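Side-chain contact in L-asparaginase I (Vibrio cholerae, PDB 2OCD), which probably hydrolyses L-asparagine to L-aspartate and ammonium, working as a homotetramer of the asparaginase 1 family: residues B[93-98]-B[302-307]. Residues are numbered along the deposited sequence; the frame is centred on the assembly and turned at random.
Sequences TMAYTA and TPEAAL
Y96 and E304 meet ring against methylene, a CH-pi contact supported by two measurements: E304 CB stands 3.9 Å from the centroid of the Y96 ring, and the line joining them leans 20° from the ring normal. The methylene therefore lies over a face, displaced toward the rim on the side of CD2 and CE2; Y96 CD2 to E304 CB, at 3.7 Å, is the closest approach. The two side chains cross at about a right angle. On Y96, CG sits anti to the carbonyl carbon (chi1 -70°), and the ring reaches the first turn of helix 303-315. The CA atoms of Y96 and E304, 5.3 Å apart, are the nearest such pair across the segments.

Aliphatic packing adds a second touch on the same glutamate, A95 CB resting 4.2 Å from E304 CG. The bend at chi2 (-85°) folds the E304 chain so that its methylenes make the closest contacts with the 93-98 segment.

Polar groups find their partners separately. E304 OE2 forms a salt bridge with R162, while Y96 OH hydrogen-bonds to Q273 of the second subunit, so the two ends of this buried pair are held by different parts of the assembly. At the start of helix 303-315, T302 serves as N-cap: A305 N donates to T302 OG1 over 2.8 Å, satisfying an amide of the first turn next to E304.

The contact joins the N-terminal ends of helix 94-104, in the N-terminal asparaginase domain, and helix 303-315, in the C-terminal one, close to the centre of the chain. Helix 94-104 begins just after T91 and D92, the predicted active-site and substrate-binding residues, and the Y96 side chain lies about 8 Å from that of D92. Behind this helix, M94 and A98 pack on strand 112-115 and T97 on helix 65-78.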
ATOM      1  N   THR B  93      23.244   0.596 -13.371  1.00 10.10           N
ATOM      2  CA  THR B  93      24.213   0.224 -12.371  1.00 10.20           C
ATOM      3  C   THR B  93      24.417   1.332 -11.343  1.00 10.72           C
ATOM      4  O   THR B  93      25.379   1.353 -10.600  1.00 10.23           O
ATOM      5  CB  THR B  93      25.558  -0.159 -12.981  1.00 10.42           C
ATOM      6  OG1 THR B  93      26.131   0.993 -13.572  1.00  9.35           O
ATOM      7  CG2 THR B  93      25.414  -1.281 -14.016  1.00  8.44           C
HETATM    8  N   MSE B  94      23.443   2.208 -11.260  1.00 11.61           N
HETATM    9  CA  MSE B  94      23.469   3.282 -10.338  1.00 13.27           C
HETATM   10  C   MSE B  94      23.673   2.779  -8.930  1.00 12.96           C
HETATM   11  O   MSE B  94      24.336   3.454  -8.162  1.00 13.39           O
HETATM   12  CB  MSE B  94      22.175   4.039 -10.428  1.00 12.82           C
HETATM   13  CG  MSE B  94      22.105   5.174  -9.512  1.00 14.72           C
HETATM   14 SE   MSE B  94      20.564   6.262 -10.008  0.70 21.15          SE
HETATM   15  CE  MSE B  94      19.339   5.812  -8.621  1.00 18.37           C
ATOM     16  N   ALA B  95      23.101   1.621  -8.581  1.00 13.47           N
ATOM     17  CA  ALA B  95      23.223   1.074  -7.206  1.00 13.20           C
ATOM     18  C   ALA B  95      24.598   0.531  -6.932  1.00 12.88           C
ATOM     19  O   ALA B  95      25.083   0.617  -5.798  1.00 12.93           O
ATOM     20  CB  ALA B  95      22.181   0.016  -6.897  1.00 12.95           C
ATOM     21  N   TYR B  96      25.242  -0.026  -7.949  1.00 12.48           N
ATOM     22  CA  TYR B  96      26.609  -0.505  -7.762  1.00 11.78           C
ATOM     23  C   TYR B  96      27.522   0.685  -7.605  1.00 12.17           C
ATOM     24  O   TYR B  96      28.429   0.678  -6.780  1.00 12.75           O
ATOM     25  CB  TYR B  96      27.085  -1.347  -8.914  1.00 11.25           C
ATOM     26  CG  TYR B  96      26.425  -2.700  -9.042  1.00 10.22           C
ATOM     27  CD1 TYR B  96      25.287  -2.858  -9.805  1.00 10.74           C
ATOM     28  CD2 TYR B  96      26.988  -3.829  -8.477  1.00 10.41           C
ATOM     29  CE1 TYR B  96      24.664  -4.107  -9.949  1.00 11.45           C
ATOM     30  CE2 TYR B  96      26.396  -5.073  -8.629  1.00 11.15           C
ATOM     31  CZ  TYR B  96      25.228  -5.201  -9.355  1.00 11.62           C
ATOM     32  OH  TYR B  96      24.624  -6.426  -9.524  1.00 13.90           O
ATOM     33  N   THR B  97      27.314   1.723  -8.390  1.00 11.56           N
ATOM     34  CA  THR B  97      28.153   2.865  -8.206  1.00 11.14           C
ATOM     35  C   THR B  97      28.002   3.449  -6.783  1.00 11.14           C
ATOM     36  O   THR B  97      28.986   3.744  -6.109  1.00 11.32           O
ATOM     37  CB  THR B  97      27.886   3.881  -9.285  1.00 10.59           C
ATOM     38  OG1 THR B  97      28.438   3.358 -10.503  1.00 12.84           O
ATOM     39  CG2 THR B  97      28.559   5.210  -8.950  1.00  9.12           C
ATOM     40  N   ALA B  98      26.772   3.614  -6.326  1.00 11.44           N
ATOM     41  CA  ALA B  98      26.513   4.400  -5.105  1.00 11.80           C
ATOM     42  C   ALA B  98      27.133   3.642  -3.946  1.00 12.32           C
ATOM     43  O   ALA B  98      27.691   4.221  -3.006  1.00 13.10           O
ATOM     44  CB  ALA B  98      25.038   4.575  -4.892  1.00 11.26           C
ATOM     45  N   THR B 302      22.883  -6.017   0.590  1.00 10.85           N
ATOM     46  CA  THR B 302      22.591  -6.197  -0.825  1.00 10.25           C
ATOM     47  C   THR B 302      23.854  -6.819  -1.524  1.00 10.93           C
ATOM     48  O   THR B 302      24.998  -6.746  -1.013  1.00 11.21           O
ATOM     49  CB  THR B 302      22.246  -4.881  -1.435  1.00  9.40           C
ATOM     50  OG1 THR B 302      23.400  -4.026  -1.363  1.00  7.41           O
ATOM     51  CG2 THR B 302      21.087  -4.259  -0.677  1.00  5.77           C
ATOM     52  N   PRO B 303      23.633  -7.562  -2.588  1.00 11.38           N
ATOM     53  CA  PRO B 303      24.718  -8.030  -3.442  1.00 12.48           C
ATOM     54  C   PRO B 303      25.621  -6.910  -3.836  1.00 12.57           C
ATOM     55  O   PRO B 303      26.859  -7.062  -3.804  1.00 12.49           O
ATOM     56  CB  PRO B 303      23.996  -8.499  -4.705  1.00 13.23           C
ATOM     57  CG  PRO B 303      22.614  -9.018  -4.155  1.00 12.42           C
ATOM     58  CD  PRO B 303      22.314  -8.099  -2.981  1.00 12.03           C
ATOM     59  N   GLU B 304      25.000  -5.786  -4.176  1.00 12.54           N
ATOM     60  CA  GLU B 304      25.743  -4.640  -4.631  1.00 12.72           C
ATOM     61  C   GLU B 304      26.584  -4.047  -3.499  1.00 11.57           C
ATOM     62  O   GLU B 304      27.747  -3.740  -3.722  1.00 10.18           O
ATOM     63  CB  GLU B 304      24.879  -3.622  -5.418  1.00 13.37           C
ATOM     64  CG  GLU B 304      23.442  -3.523  -4.977  1.00 18.43           C
ATOM     65  CD  GLU B 304      22.467  -4.546  -5.599  1.00 20.07           C
ATOM     66  OE1 GLU B 304      21.955  -4.325  -6.740  1.00 20.81           O
ATOM     67  OE2 GLU B 304      22.140  -5.514  -4.876  1.00 18.89           O
ATOM     68  N   ALA B 305      26.064  -3.924  -2.281  1.00 10.93           N
ATOM     69  CA  ALA B 305      26.944  -3.432  -1.212  1.00 10.96           C
ATOM     70  C   ALA B 305      28.049  -4.455  -1.020  1.00 11.44           C
ATOM     71  O   ALA B 305      29.189  -4.091  -0.643  1.00 12.75           O
ATOM     72  CB  ALA B 305      26.203  -3.142   0.109  1.00 10.15           C
ATOM     73  N   ALA B 306      27.742  -5.724  -1.314  1.00 11.08           N
ATOM     74  CA  ALA B 306      28.640  -6.835  -0.982  1.00 11.19           C
ATOM     75  C   ALA B 306      29.808  -6.941  -1.957  1.00 10.71           C
ATOM     76  O   ALA B 306      30.930  -7.307  -1.587  1.00 10.67           O
ATOM     77  CB  ALA B 306      27.857  -8.137  -0.923  1.00 10.78           C
ATOM     78  N   LEU B 307      29.519  -6.618  -3.208  1.00 11.22           N
ATOM     79  CA  LEU B 307      30.501  -6.604  -4.274  1.00 10.70           C
ATOM     80  C   LEU B 307      31.349  -5.396  -4.081  1.00 10.70           C
ATOM     81  O   LEU B 307      32.597  -5.465  -4.232  1.00  9.53           O
ATOM     82  CB  LEU B 307      29.814  -6.617  -5.634  1.00 10.93           C
ATOM     83  CG  LEU B 307      29.771  -8.104  -6.001  1.00 12.90           C
ATOM     84  CD1 LEU B 307      28.470  -8.591  -6.707  1.00 12.72           C
ATOM     85  CD2 LEU B 307      31.056  -8.413  -6.781  1.00 14.14           C
TER